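Myosin-I heavy chain (Dictyostelium discoideum, PDB 5EJY) is an actin-based motor of class VII with ATPase activity, involved in early phagocytosis and adhesion, whose MyTH4-FERM tail module makes up this chain. Local coordinates at residues A[2-6]-A[171-176]; A[319-323]-A[337-341]. All blocks are in the same frame, centred on the assembly; numbering follows the deposited sequence.

Contact 1 of 2, residues A[2-6]-A[171-176]; sequences LPQIL and YFILQR
Leu2 and Ile5, of the irregular N-terminal chain, supply the apolar centre of this contact with helix 161-180. The CD1 methyl of Ile5 lies over one face of the Tyr171 ring, 4.1 Å from its centroid and 23° off the normal, a CH-pi contact displaced toward the rim, and the same methyl reaches Leu174 CB at 3.6 Å. Beside it, Leu2 CD1 presses on Gln175 CB at 3.5 Å and touches Phe172 CE1 and the CG of Arg176. Arg176 turns its guanidinium elsewhere, to salt bridges with Asp218 and Glu225.

Gln175 stands between Leu2 and Ile5, its CB against the first and its CG against CD1 of the second. Its chain runs extended beyond CG, chi2 171°, and carries NE2 to Pro3 O in a nearly straight bond of 3.3 Å; the oxygen lies in the amide plane, whereas the nitrogen sits above the carbonyl plane. The polar edge centres on Tyr171 OH, which donates to Gln4 OE1 at 2.7 Å and accepts from Ile5 N at 3.0 Å, with a weak further bond from Leu6 N. A bend at chi2 (-67°) lays the Gln4 amide nearly parallel to the Tyr171 ring, with the hydroxyl above the plane of its carbonyl. Lys151 of helix 143-155 donates to Gln4 OE1 and to Leu6 O.

An irregular N-terminal segment is thus fastened to the MyTH4 helical bundle by side chains of the helix: the hydroxyl of a buried tyrosine and a glutamine amide satisfy backbone groups of the incoming chain, while its aliphatic side chains pack beside them.

Contact 2 of 2, residues A[319-323]-A[337-341]; sequences FNDLF and IGSLK
Residues 319-323, at the C-terminal part of helix 304-322, face helix 331-346, the CA atoms of Phe319 and Ile337 coming nearest at 7.8 Å, and no hydrogen bond crosses between them. Phe319 reaches across with CG anti to its backbone nitrogen, chi1 -180°, which sends the ring out toward the second helix. Lys341 stretches its extended chain over one face, CD resting 3.4 Å from Phe319 CZ; its NZ passes to a hydrogen bond with Lys364 O. Ile337 O meets the rim of the same ring in its plane, 3.9 Å from Phe319 CE1.

The Phe323 ring turns one face to Phe319, whose CE2 lies 3.8 Å above its plane and over its centre. Into the angle between the two rings comes Ile337 CD1, 4.0 Å from Phe319 CD1 and 3.9 Å from Phe323 CE1, with Leu322 CB a looser neighbour. Both rings approach Gly338 CA, where the lack of a side chain permits a close approach; a CB there would lie only 3.2 Å from Phe323 CZ.

A leucine in place of Phe319 would probably leave the aliphatic run of Lys341 without the flat surface it lies on and the face of the Phe323 ring without the aromatic carbon that sits over it. Without hydrogen bonds between the segments, this packing in the FERM central domain rests on apolar surface, and Lys341 can belong because Lys364 O satisfies its ammonium.

Contact 1 and contact 2 lie on opposite sides of the chain's centre, their own centres 48 Å apart and their nearest atoms about 29 Å apart. They follow in series: contact 1 closes before contact 2 opens between helices 304-322 and 331-346. The first belongs to the MyTH4 part, the second to the central lobe of the FERM part, and they share no helix or sheet. Between them along the chain comes the ubiquitin-like lobe with its mixed sheet. Contact 1 spans 164 intervening residues and contact 2 just 13, so the first ties the start of the chain to helix 161-180, far along it, while the second packs two successive helices, and neither bridges the two parts.

Contact 1 of 2, residues A[2-6]-A[171-176]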
loop_
_atom_site.group_PDB
_atom_site.type_symbol
_atom_site.label_atom_id
_atom_site.label_comp_id
_atom_site.label_asym_id
_atom_site.label_seq_id
_atom_site.Cartn_x
_atom_site.Cartn_y
_atom_site.Cartn_z
ATOM N N LEU A 2 17.688 -3.409 14.098
ATOM C CA LEU A 2 17.898 -4.290 12.951
ATOM C C LEU A 2 19.303 -4.892 12.923
ATOM O O LEU A 2 20.269 -4.233 13.285
ATOM C CB LEU A 2 17.631 -3.539 11.647
ATOM C CG LEU A 2 16.209 -3.013 11.449
ATOM C CD1 LEU A 2 16.069 -2.372 10.067
ATOM C CD2 LEU A 2 15.212 -4.156 11.611
ATOM N N PRO A 3 19.414 -6.147 12.471
ATOM C CA PRO A 3 20.700 -6.833 12.314
ATOM C C PRO A 3 21.611 -6.120 11.317
ATOM O O PRO A 3 21.155 -5.679 10.260
ATOM C CB PRO A 3 20.297 -8.210 11.770
ATOM C CG PRO A 3 18.944 -8.019 11.187
ATOM C CD PRO A 3 18.285 -6.990 12.050
ATOM N N GLN A 4 22.890 -6.000 11.658
ATOM C CA GLN A 4 23.854 -5.384 10.767
ATOM C C GLN A 4 23.958 -6.180 9.472
ATOM O O GLN A 4 23.787 -7.400 9.459
ATOM C CB GLN A 4 25.227 -5.302 11.443
ATOM C CG GLN A 4 25.252 -4.407 12.662
ATOM C CD GLN A 4 25.037 -2.954 12.312
ATOM O OE1 GLN A 4 25.568 -2.462 11.317
ATOM N NE2 GLN A 4 24.251 -2.257 13.122
ATOM N N ILE A 5 24.219 -5.480 8.376
ATOM C CA ILE A 5 24.491 -6.141 7.110
ATOM C C ILE A 5 25.933 -6.639 7.184
ATOM O O ILE A 5 26.285 -7.670 6.609
ATOM C CB ILE A 5 24.335 -5.162 5.928
ATOM C CG1 ILE A 5 22.891 -4.653 5.846
ATOM C CG2 ILE A 5 24.716 -5.837 4.621
ATOM C CD1 ILE A 5 22.774 -3.271 5.228
ATOM N N LEU A 6 26.745 -5.887 7.917
ATOM C CA LEU A 6 28.161 -6.185 8.086
ATOM C C LEU A 6 28.623 -5.697 9.453
ATOM O O LEU A 6 28.340 -4.560 9.836
ATOM C CB LEU A 6 28.971 -5.467 7.007
ATOM C CG LEU A 6 30.398 -5.969 6.816
ATOM C CD1 LEU A 6 30.339 -7.417 6.371
ATOM C CD2 LEU A 6 31.118 -5.129 5.793
ATOM N N TYR A 171 22.270 3.100 4.634
ATOM C CA TYR A 171 22.543 1.854 5.335
ATOM C C TYR A 171 21.284 1.337 6.018
ATOM O O TYR A 171 20.973 0.148 5.958
ATOM C CB TYR A 171 23.649 2.059 6.387
ATOM C CG TYR A 171 24.125 0.761 6.992
ATOM C CD1 TYR A 171 25.032 -0.041 6.321
ATOM C CD2 TYR A 171 23.672 0.338 8.238
ATOM C CE1 TYR A 171 25.479 -1.229 6.867
ATOM C CE2 TYR A 171 24.113 -0.848 8.795
ATOM C CZ TYR A 171 25.020 -1.628 8.104
ATOM O OH TYR A 171 25.468 -2.816 8.632
ATOM N N PHE A 172 20.577 2.237 6.690
ATOM C CA PHE A 172 19.359 1.850 7.398
ATOM C C PHE A 172 18.278 1.336 6.421
ATOM O O PHE A 172 17.631 0.329 6.686
ATOM C CB PHE A 172 18.829 3.027 8.217
ATOM C CG PHE A 172 17.630 2.682 9.067
ATOM C CD1 PHE A 172 17.724 1.733 10.076
ATOM C CD2 PHE A 172 16.410 3.302 8.851
ATOM C CE1 PHE A 172 16.615 1.408 10.855
ATOM C CE2 PHE A 172 15.291 2.978 9.630
ATOM C CZ PHE A 172 15.397 2.034 10.630
ATOM N N ILE A 173 18.092 2.000 5.294
ATOM C CA ILE A 173 17.030 1.507 4.375
ATOM C C ILE A 173 17.406 0.129 3.792
ATOM O O ILE A 173 16.543 -0.707 3.523
ATOM C CB ILE A 173 16.619 2.558 3.299
ATOM C CG1 ILE A 173 15.180 2.296 2.796
ATOM C CG2 ILE A 173 17.598 2.591 2.125
ATOM C CD1 ILE A 173 14.123 2.556 3.847
ATOM N N LEU A 174 18.699 -0.148 3.635
ATOM C CA LEU A 174 19.077 -1.492 3.185
ATOM C C LEU A 174 18.683 -2.518 4.238
ATOM O O LEU A 174 18.217 -3.596 3.897
ATOM C CB LEU A 174 20.579 -1.620 2.898
ATOM C CG LEU A 174 21.207 -0.985 1.657
ATOM C CD1 LEU A 174 22.705 -1.345 1.632
ATOM C CD2 LEU A 174 20.530 -1.451 0.382
ATOM N N GLN A 175 18.892 -2.186 5.516
ATOM C CA GLN A 175 18.468 -3.072 6.606
ATOM C C GLN A 175 16.940 -3.269 6.621
ATOM O O GLN A 175 16.447 -4.378 6.805
ATOM C CB GLN A 175 18.890 -2.503 7.953
ATOM C CG GLN A 175 20.385 -2.490 8.228
ATOM C CD GLN A 175 20.686 -1.713 9.479
ATOM O OE1 GLN A 175 20.580 -0.486 9.501
ATOM N NE2 GLN A 175 21.025 -2.425 10.551
ATOM N N ARG A 176 16.200 -2.179 6.462
ATOM C CA ARG A 176 14.735 -2.251 6.425
ATOM C C ARG A 176 14.227 -3.171 5.298
ATOM O O ARG A 176 13.268 -3.938 5.468
ATOM C CB ARG A 176 14.163 -0.835 6.264
ATOM C CG ARG A 176 14.425 0.097 7.466
ATOM C CD ARG A 176 13.309 0.015 8.508
ATOM N NE ARG A 176 12.030 0.375 7.907
ATOM C CZ ARG A 176 10.871 -0.240 8.148
ATOM N NH1 ARG A 176 10.798 -1.243 9.018
ATOM N NH2 ARG A 176 9.778 0.152 7.506
#

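Contact 2 of 2, residues A[319-323]-A[337-341]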
loop_
_atom_site.group_PDB
_atom_site.type_symbol
_atom_site.label_atom_id
_atom_site.label_comp_id
_atom_site.label_asym_id
_atom_site.label_seq_id
_atom_site.Cartn_x
_atom_site.Cartn_y
_atom_site.Cartn_z
ATOM N N PHE A 319 -22.551 0.665 7.732
ATOM C CA PHE A 319 -23.581 1.594 7.290
ATOM C C PHE A 319 -23.358 1.951 5.830
ATOM O O PHE A 319 -24.280 1.893 5.017
ATOM C CB PHE A 319 -23.537 2.868 8.139
ATOM C CG PHE A 319 -24.573 3.895 7.759
ATOM C CD1 PHE A 319 -25.715 4.061 8.532
ATOM C CD2 PHE A 319 -24.395 4.703 6.646
ATOM C CE1 PHE A 319 -26.661 5.014 8.197
ATOM C CE2 PHE A 319 -25.338 5.654 6.297
ATOM C CZ PHE A 319 -26.477 5.809 7.074
ATOM N N ASN A 320 -22.125 2.327 5.496
ATOM C CA ASN A 320 -21.804 2.692 4.122
ATOM C C ASN A 320 -21.955 1.528 3.147
ATOM O O ASN A 320 -22.409 1.716 2.019
ATOM C CB ASN A 320 -20.399 3.284 4.026
ATOM C CG ASN A 320 -20.292 4.621 4.727
ATOM O OD1 ASN A 320 -21.279 5.354 4.831
ATOM N ND2 ASN A 320 -19.097 4.947 5.214
ATOM N N ASP A 321 -21.585 0.328 3.576
ATOM C CA ASP A 321 -21.751 -0.827 2.712
ATOM C C ASP A 321 -23.245 -1.119 2.481
ATOM O O ASP A 321 -23.637 -1.525 1.396
ATOM C CB ASP A 321 -21.049 -2.059 3.278
ATOM C CG ASP A 321 -19.530 -2.007 3.100
ATOM O OD1 ASP A 321 -19.048 -1.248 2.240
ATOM O OD2 ASP A 321 -18.828 -2.739 3.814
ATOM N N LEU A 322 -24.070 -0.914 3.500
ATOM C CA LEU A 322 -25.503 -1.195 3.363
ATOM C C LEU A 322 -26.212 -0.132 2.531
ATOM O O LEU A 322 -27.387 -0.288 2.169
ATOM C CB LEU A 322 -26.155 -1.399 4.737
ATOM C CG LEU A 322 -25.590 -2.615 5.465
ATOM C CD1 LEU A 322 -26.220 -2.810 6.831
ATOM C CD2 LEU A 322 -25.777 -3.873 4.602
ATOM N N PHE A 323 -25.488 0.938 2.206
ATOM C CA PHE A 323 -25.972 1.971 1.290
ATOM C C PHE A 323 -25.456 1.705 -0.126
ATOM O O PHE A 323 -25.720 2.474 -1.054
ATOM C CB PHE A 323 -25.546 3.379 1.756
ATOM C CG PHE A 323 -26.599 4.106 2.579
ATOM C CD1 PHE A 323 -27.494 3.405 3.371
ATOM C CD2 PHE A 323 -26.692 5.491 2.545
ATOM C CE1 PHE A 323 -28.461 4.067 4.118
ATOM C CE2 PHE A 323 -27.652 6.162 3.292
ATOM C CZ PHE A 323 -28.540 5.445 4.079
ATOM N N ILE A 337 -32.183 2.951 8.967
ATOM C CA ILE A 337 -30.877 3.337 9.520
ATOM C C ILE A 337 -30.513 4.795 9.227
ATOM O O ILE A 337 -29.985 5.501 10.098
ATOM C CB ILE A 337 -29.734 2.379 9.091
ATOM C CG1 ILE A 337 -29.636 2.267 7.564
ATOM C CG2 ILE A 337 -29.912 1.002 9.739
ATOM C CD1 ILE A 337 -28.401 1.453 7.074
ATOM N N GLY A 338 -30.799 5.255 8.017
ATOM C CA GLY A 338 -30.462 6.614 7.631
ATOM C C GLY A 338 -31.274 7.669 8.366
ATOM O O GLY A 338 -30.771 8.761 8.656
ATOM N N SER A 339 -32.530 7.348 8.670
ATOM C CA SER A 339 -33.391 8.281 9.400
ATOM C C SER A 339 -32.950 8.427 10.854
ATOM O O SER A 339 -33.018 9.516 11.423
ATOM C CB SER A 339 -34.869 7.869 9.317
ATOM O OG SER A 339 -35.124 6.684 10.055
ATOM N N LEU A 340 -32.509 7.328 11.455
ATOM C CA LEU A 340 -31.961 7.375 12.807
ATOM C C LEU A 340 -30.662 8.178 12.849
ATOM O O LEU A 340 -30.442 8.973 13.771
ATOM C CB LEU A 340 -31.761 5.963 13.369
ATOM C CG LEU A 340 -33.065 5.277 13.786
ATOM C CD1 LEU A 340 -32.866 3.796 14.044
ATOM C CD2 LEU A 340 -33.662 5.968 15.019
ATOM N N LYS A 341 -29.814 7.988 11.842
ATOM C CA LYS A 341 -28.553 8.725 11.757
ATOM C C LYS A 341 -28.812 10.230 11.663
ATOM O O LYS A 341 -28.086 11.043 12.248
ATOM C CB LYS A 341 -27.726 8.237 10.564
ATOM C CG LYS A 341 -26.361 8.906 10.404
ATOM C CD LYS A 341 -25.568 8.262 9.265
ATOM C CE LYS A 341 -24.513 9.201 8.672
ATOM N NZ LYS A 341 -23.923 8.623 7.414
#